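Local coordinates for LanC-like protein GCR2 (Arabidopsis thaliana, PDB 3T33), which binds a zinc ion and, as a plant member of the LanC-like family, may play a role in abscisic acid signalling, at residues A317-W322 with L356-A361; N339-L344 with A408-Y413. All blocks are in the same frame, centred on the assembly; numbering follows the deposited sequence.

In the fold
The two contacts lie with their centres about 11 Å apart and share one helical neighbourhood. Along the chain their segments alternate: 317-322 on helix 308-324, 339-344 on helix 336-350, 356-361 on helix 353-375, then 408-413 in the loop after helix 392-402. Contact 1 lies about 15 Å from the centre of the chain and contact 2 about 5 Å, as expected for an outer and an inner layer of the α/α toroid of LanC-like proteins. Helix 336-350 joins them: Phe343 packs against Gly318 and Arg358 of contact 1, while Tyr341 faces the C-terminal loop beside the zinc site. The two contacts thus form a touching series from the outer helices to that loop.

Contact 1 (A317-W322 with L356-A361)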
loop_
_atom_site.group_PDB
_atom_site.type_symbol
_atom_site.label_atom_id
_atom_site.label_comp_id
_atom_site.label_asym_id
_atom_site.label_seq_id
_atom_site.Cartn_x
_atom_site.Cartn_y
_atom_site.Cartn_z
ATOM N N ALA A 317 5.324 13.211 9.398
ATOM C CA ALA A 317 4.676 11.911 9.518
ATOM C C ALA A 317 5.736 10.788 9.376
ATOM O O ALA A 317 5.697 9.807 10.099
ATOM C CB ALA A 317 3.567 11.774 8.464
ATOM N N GLY A 318 6.709 10.981 8.477
ATOM C CA GLY A 318 7.851 10.083 8.351
ATOM C C GLY A 318 8.685 9.894 9.609
ATOM O O GLY A 318 9.235 8.794 9.843
ATOM N N GLU A 319 8.802 10.949 10.433
ATOM C CA GLU A 319 9.539 10.830 11.721
ATOM C C GLU A 319 8.792 9.982 12.726
ATOM O O GLU A 319 9.383 9.239 13.473
ATOM C CB GLU A 319 9.809 12.203 12.340
ATOM C CG GLU A 319 10.626 13.112 11.466
ATOM C CD GLU A 319 12.024 12.572 11.225
ATOM O OE1 GLU A 319 12.630 12.029 12.161
ATOM O OE2 GLU A 319 12.523 12.703 10.101
ATOM N N VAL A 320 7.480 10.075 12.759
ATOM C CA VAL A 320 6.689 9.204 13.627
ATOM C C VAL A 320 6.844 7.729 13.245
ATOM O O VAL A 320 7.025 6.832 14.103
ATOM C CB VAL A 320 5.247 9.586 13.470
ATOM C CG1 VAL A 320 4.346 8.634 14.280
ATOM C CG2 VAL A 320 5.099 11.070 13.845
ATOM N N VAL A 321 6.770 7.461 11.940
ATOM C CA VAL A 321 7.097 6.098 11.440
ATOM C C VAL A 321 8.547 5.685 11.787
ATOM O O VAL A 321 8.815 4.564 12.277
ATOM C CB VAL A 321 6.819 5.999 9.940
ATOM C CG1 VAL A 321 6.863 4.522 9.504
ATOM C CG2 VAL A 321 5.413 6.582 9.675
ATOM N N TRP A 322 9.490 6.598 11.599
ATOM C CA TRP A 322 10.865 6.222 11.925
ATOM C C TRP A 322 11.029 5.831 13.390
ATOM O O TRP A 322 11.746 4.860 13.690
ATOM C CB TRP A 322 11.867 7.290 11.479
ATOM C CG TRP A 322 13.302 6.955 11.691
ATOM C CD1 TRP A 322 14.175 7.658 12.449
ATOM C CD2 TRP A 322 14.060 5.862 11.111
ATOM N NE1 TRP A 322 15.404 7.061 12.412
ATOM C CE2 TRP A 322 15.372 5.971 11.596
ATOM C CE3 TRP A 322 13.743 4.793 10.252
ATOM C CZ2 TRP A 322 16.413 5.059 11.237
ATOM C CZ3 TRP A 322 14.775 3.866 9.889
ATOM C CH2 TRP A 322 16.088 4.021 10.383
ATOM N N LEU A 356 15.682 6.596 1.417
ATOM C CA LEU A 356 16.077 5.222 0.943
ATOM C C LEU A 356 16.754 4.393 2.023
ATOM O O LEU A 356 16.463 3.161 2.259
ATOM C CB LEU A 356 17.096 5.290 -0.169
ATOM C CG LEU A 356 17.083 4.222 -1.266
ATOM C CD1 LEU A 356 18.474 3.998 -1.809
ATOM C CD2 LEU A 356 16.404 2.908 -0.895
ATOM N N TYR A 357 17.672 5.074 2.698
ATOM C CA TYR A 357 18.327 4.426 3.799
ATOM C C TYR A 357 17.326 3.946 4.864
ATOM O O TYR A 357 17.480 2.875 5.447
ATOM C CB TYR A 357 19.365 5.344 4.439
ATOM C CG TYR A 357 19.898 4.714 5.648
ATOM C CD1 TYR A 357 20.813 3.662 5.573
ATOM C CD2 TYR A 357 19.417 5.072 6.874
ATOM C CE1 TYR A 357 21.272 3.033 6.724
ATOM C CE2 TYR A 357 19.837 4.456 7.970
ATOM C CZ TYR A 357 20.775 3.453 7.910
ATOM O OH TYR A 357 21.161 2.876 9.125
ATOM N N ARG A 358 16.331 4.767 5.161
ATOM C CA ARG A 358 15.330 4.376 6.132
ATOM C C ARG A 358 14.503 3.168 5.682
ATOM O O ARG A 358 14.225 2.313 6.494
ATOM C CB ARG A 358 14.494 5.568 6.589
ATOM C CG ARG A 358 15.266 6.448 7.581
ATOM C CD ARG A 358 14.471 7.696 7.931
ATOM N NE ARG A 358 15.218 8.502 8.884
ATOM C CZ ARG A 358 14.738 9.542 9.556
ATOM N NH1 ARG A 358 13.490 9.933 9.397
ATOM N NH2 ARG A 358 15.539 10.193 10.374
ATOM N N ALA A 359 14.194 3.086 4.396
ATOM C CA ALA A 359 13.457 1.944 3.845
ATOM C C ALA A 359 14.414 0.763 3.891
ATOM O O ALA A 359 14.053 -0.343 4.260
ATOM C CB ALA A 359 13.003 2.207 2.374
ATOM N N LYS A 360 15.658 1.023 3.582
ATOM C CA LYS A 360 16.659 -0.045 3.646
ATOM C C LYS A 360 16.797 -0.616 5.066
ATOM O O LYS A 360 16.896 -1.828 5.267
ATOM C CB LYS A 360 17.989 0.480 3.052
ATOM C CG LYS A 360 19.232 -0.260 3.313
ATOM C CD LYS A 360 20.412 0.444 2.573
ATOM C CE LYS A 360 21.675 -0.446 2.540
ATOM N NZ LYS A 360 22.869 0.378 2.251
ATOM N N ALA A 361 16.764 0.252 6.066
ATOM C CA ALA A 361 16.866 -0.220 7.453
ATOM C C ALA A 361 15.640 -1.066 7.821
ATOM O O ALA A 361 15.769 -2.093 8.470
ATOM C CB ALA A 361 17.001 0.955 8.420
#
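Segments 317-322 and 356-361, on helices 308-324 and 353-375, run in roughly the same direction, their axes 27° apart and no closer than 12.0 Å, with Trp322 CA 7.5 Å from Arg358 CA. That separation is too wide for close backbone packing, and long side chains fill it. Arg358, extended from CG to NE, reaches across one face of the Trp322 indole. Its guanidinium lies flat on the ring, the planes only 4° apart and Arg358 CZ 3.7 Å from the centroid of the Trp322 five-membered ring, which defines a stacked cation-pi pair. Further back, Arg358 CG sits 3.5 Å from the centroid of the Trp322 six-membered ring, a CH-pi contact over the same face. The Trp322 indole, swung away from its own backbone N, spans the gap, and its CH2 meets Ala361 CB at 3.8 Å, in the ring plane. At the guanidinium edge, Arg358 NH1 donates to Glu319 OE2 at 3.0 Å with an N-H...O angle of 153°, a salt bridge. The donor comes from above the carboxylate plane; Glu319 reaches it by bending at chi2. Glu17 ties both stacked groups together, OE1 forming a salt bridge with Arg358 NH2 and OE2 accepting from Trp322 NE1. Two carboxylates beside the guanidinium would be expected to favour its charged form. Tyr357 OH forms a hydrogen bond with Pro16 O; with Glu17 this brings the N-terminal region against the contact. Two helices running the same way, with Phe343 of the inner helix 336-350 packed against both, are consistent with neighbouring outer helices of the LanC-like α/α toroid.

Contact 2 (N339-L344 with A408-Y413); sequences NTYVFL and ALFPGY
Tyr341 OH and, weakly, Leu409 N both bond to Asp401 OD2, so one carboxylate oxygen of helix 392-402 links the phenol to the loop that crosses its ring. The loop passes over one face of the Tyr341 ring: Phe410 CA stands 3.7 Å from the ring centroid, 15° off its normal, a CH-pi contact. Leu409 C is 3.5 Å from Tyr341 CE1. Phe410 N comes to 3.4 Å from Tyr341 CD1, but its hydrogen bond goes to Glu414 OE1. Phe410, with a chi1 of -174° that carries its ring away from its own N, turns the ring edge toward the Tyr341 face in an offset edge-to-face pair, with centroids 5.5 Å apart and planes at 67°. Tyr341 CB lies in the Phe410 ring plane, 3.8 Å from Phe410 CD2. Pro411 CD packs against Tyr341 CE2, and a helical turn later Leu344 CD1 meets Ala408 CB at 3.8 Å. Phe410 also stacks on Trp287, and its side chain is about 8 Å from the zinc ion and about 6 Å from the side chain of the zinc ligand Cys333. Between the two segments the contact is aromatic and apolar, while the polar ties of Tyr341 OH and Phe410 N go to Asp401 and Glu414; the chemistry implies that the loop near the metal site is probably positioned by both.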
loop_
_atom_site.group_PDB
_atom_site.type_symbol
_atom_site.label_atom_id
_atom_site.label_comp_id
_atom_site.label_asym_id
_atom_site.label_seq_id
_atom_site.Cartn_x
_atom_site.Cartn_y
_atom_site.Cartn_z
ATOM N N ASN A 339 4.920 -0.239 6.530
ATOM C CA ASN A 339 5.562 1.033 6.927
ATOM C C ASN A 339 6.860 1.403 6.128
ATOM O O ASN A 339 7.151 2.579 5.919
ATOM C CB ASN A 339 5.752 1.086 8.424
ATOM C CG ASN A 339 4.417 1.031 9.171
ATOM O OD1 ASN A 339 4.385 0.963 10.365
ATOM N ND2 ASN A 339 3.341 0.998 8.462
ATOM N N THR A 340 7.565 0.405 5.601
ATOM C CA THR A 340 8.667 0.673 4.705
ATOM C C THR A 340 8.319 1.639 3.574
ATOM O O THR A 340 9.135 2.513 3.217
ATOM C CB THR A 340 9.178 -0.677 4.091
ATOM O OG1 THR A 340 9.617 -1.458 5.179
ATOM C CG2 THR A 340 10.349 -0.461 3.162
ATOM N N TYR A 341 7.115 1.501 3.027
ATOM C CA TYR A 341 6.662 2.317 1.895
ATOM C C TYR A 341 6.593 3.760 2.253
ATOM O O TYR A 341 6.724 4.657 1.380
ATOM C CB TYR A 341 5.295 1.842 1.360
ATOM C CG TYR A 341 5.402 0.653 0.384
ATOM C CD1 TYR A 341 5.756 0.842 -0.949
ATOM C CD2 TYR A 341 5.191 -0.646 0.820
ATOM C CE1 TYR A 341 5.892 -0.270 -1.821
ATOM C CE2 TYR A 341 5.338 -1.747 -0.044
ATOM C CZ TYR A 341 5.648 -1.553 -1.352
ATOM O OH TYR A 341 5.753 -2.637 -2.222
ATOM N N VAL A 342 6.395 4.047 3.522
ATOM C CA VAL A 342 6.500 5.472 3.892
ATOM C C VAL A 342 7.863 6.057 3.463
ATOM O O VAL A 342 7.921 7.106 2.793
ATOM C CB VAL A 342 6.286 5.693 5.418
ATOM C CG1 VAL A 342 6.482 7.132 5.741
ATOM C CG2 VAL A 342 4.865 5.323 5.809
ATOM N N PHE A 343 8.956 5.371 3.798
ATOM C CA PHE A 343 10.278 5.888 3.407
ATOM C C PHE A 343 10.530 5.924 1.930
ATOM O O PHE A 343 11.037 6.891 1.417
ATOM C CB PHE A 343 11.364 5.151 4.202
ATOM C CG PHE A 343 11.046 5.093 5.665
ATOM C CD1 PHE A 343 10.739 6.269 6.348
ATOM C CD2 PHE A 343 10.991 3.880 6.340
ATOM C CE1 PHE A 343 10.463 6.244 7.708
ATOM C CE2 PHE A 343 10.716 3.827 7.682
ATOM C CZ PHE A 343 10.416 5.005 8.381
ATOM N N LEU A 344 10.149 4.864 1.241
ATOM C CA LEU A 344 10.119 4.815 -0.219
ATOM C C LEU A 344 9.312 5.938 -0.801
ATOM O O LEU A 344 9.706 6.514 -1.812
ATOM C CB LEU A 344 9.500 3.513 -0.706
ATOM C CG LEU A 344 10.410 2.356 -0.349
ATOM C CD1 LEU A 344 9.710 1.021 -0.752
ATOM C CD2 LEU A 344 11.797 2.463 -1.016
ATOM N N ALA A 408 8.674 1.989 -6.689
ATOM C CA ALA A 408 7.899 1.278 -5.666
ATOM C C ALA A 408 6.641 2.007 -5.260
ATOM O O ALA A 408 6.719 3.166 -4.886
ATOM C CB ALA A 408 8.727 1.057 -4.452
ATOM N N LEU A 409 5.507 1.307 -5.376
ATOM C CA LEU A 409 4.153 1.785 -5.009
ATOM C C LEU A 409 3.441 0.898 -3.963
ATOM O O LEU A 409 3.322 -0.273 -4.208
ATOM C CB LEU A 409 3.294 1.849 -6.265
ATOM C CG LEU A 409 3.860 2.825 -7.314
ATOM C CD1 LEU A 409 3.121 2.678 -8.709
ATOM C CD2 LEU A 409 3.809 4.292 -6.837
ATOM N N PHE A 410 2.976 1.452 -2.819
ATOM C CA PHE A 410 2.235 0.640 -1.824
ATOM C C PHE A 410 1.041 -0.068 -2.558
ATOM O O PHE A 410 0.261 0.586 -3.220
ATOM C CB PHE A 410 1.752 1.503 -0.668
ATOM C CG PHE A 410 1.098 0.729 0.478
ATOM C CD1 PHE A 410 -0.163 0.169 0.357
ATOM C CD2 PHE A 410 1.726 0.625 1.693
ATOM C CE1 PHE A 410 -0.772 -0.517 1.449
ATOM C CE2 PHE A 410 1.132 -0.075 2.759
ATOM C CZ PHE A 410 -0.129 -0.639 2.610
ATOM N N PRO A 411 0.975 -1.416 -2.497
ATOM C CA PRO A 411 -0.005 -2.189 -3.313
ATOM C C PRO A 411 -1.451 -1.783 -2.961
ATOM O O PRO A 411 -1.823 -1.715 -1.767
ATOM C CB PRO A 411 0.264 -3.638 -2.916
ATOM C CG PRO A 411 0.840 -3.552 -1.526
ATOM C CD PRO A 411 1.580 -2.213 -1.420
ATOM N N GLY A 412 -2.251 -1.452 -3.966
ATOM C CA GLY A 412 -3.625 -1.085 -3.683
ATOM C C GLY A 412 -3.781 0.297 -3.046
ATOM O O GLY A 412 -4.873 0.652 -2.620
ATOM N N TYR A 413 -2.689 1.069 -2.986
ATOM C CA TYR A 413 -2.769 2.409 -2.431
ATOM C C TYR A 413 -2.178 3.479 -3.346
ATOM O O TYR A 413 -2.871 4.388 -3.824
ATOM C CB TYR A 413 -2.174 2.504 -1.031
ATOM C CG TYR A 413 -2.760 3.705 -0.260
ATOM C CD1 TYR A 413 -4.119 3.679 0.196
ATOM C CD2 TYR A 413 -2.005 4.864 -0.030
ATOM C CE1 TYR A 413 -4.687 4.758 0.918
ATOM C CE2 TYR A 413 -2.547 5.973 0.699
ATOM C CZ TYR A 413 -3.890 5.917 1.154
ATOM O OH TYR A 413 -4.452 7.006 1.806
#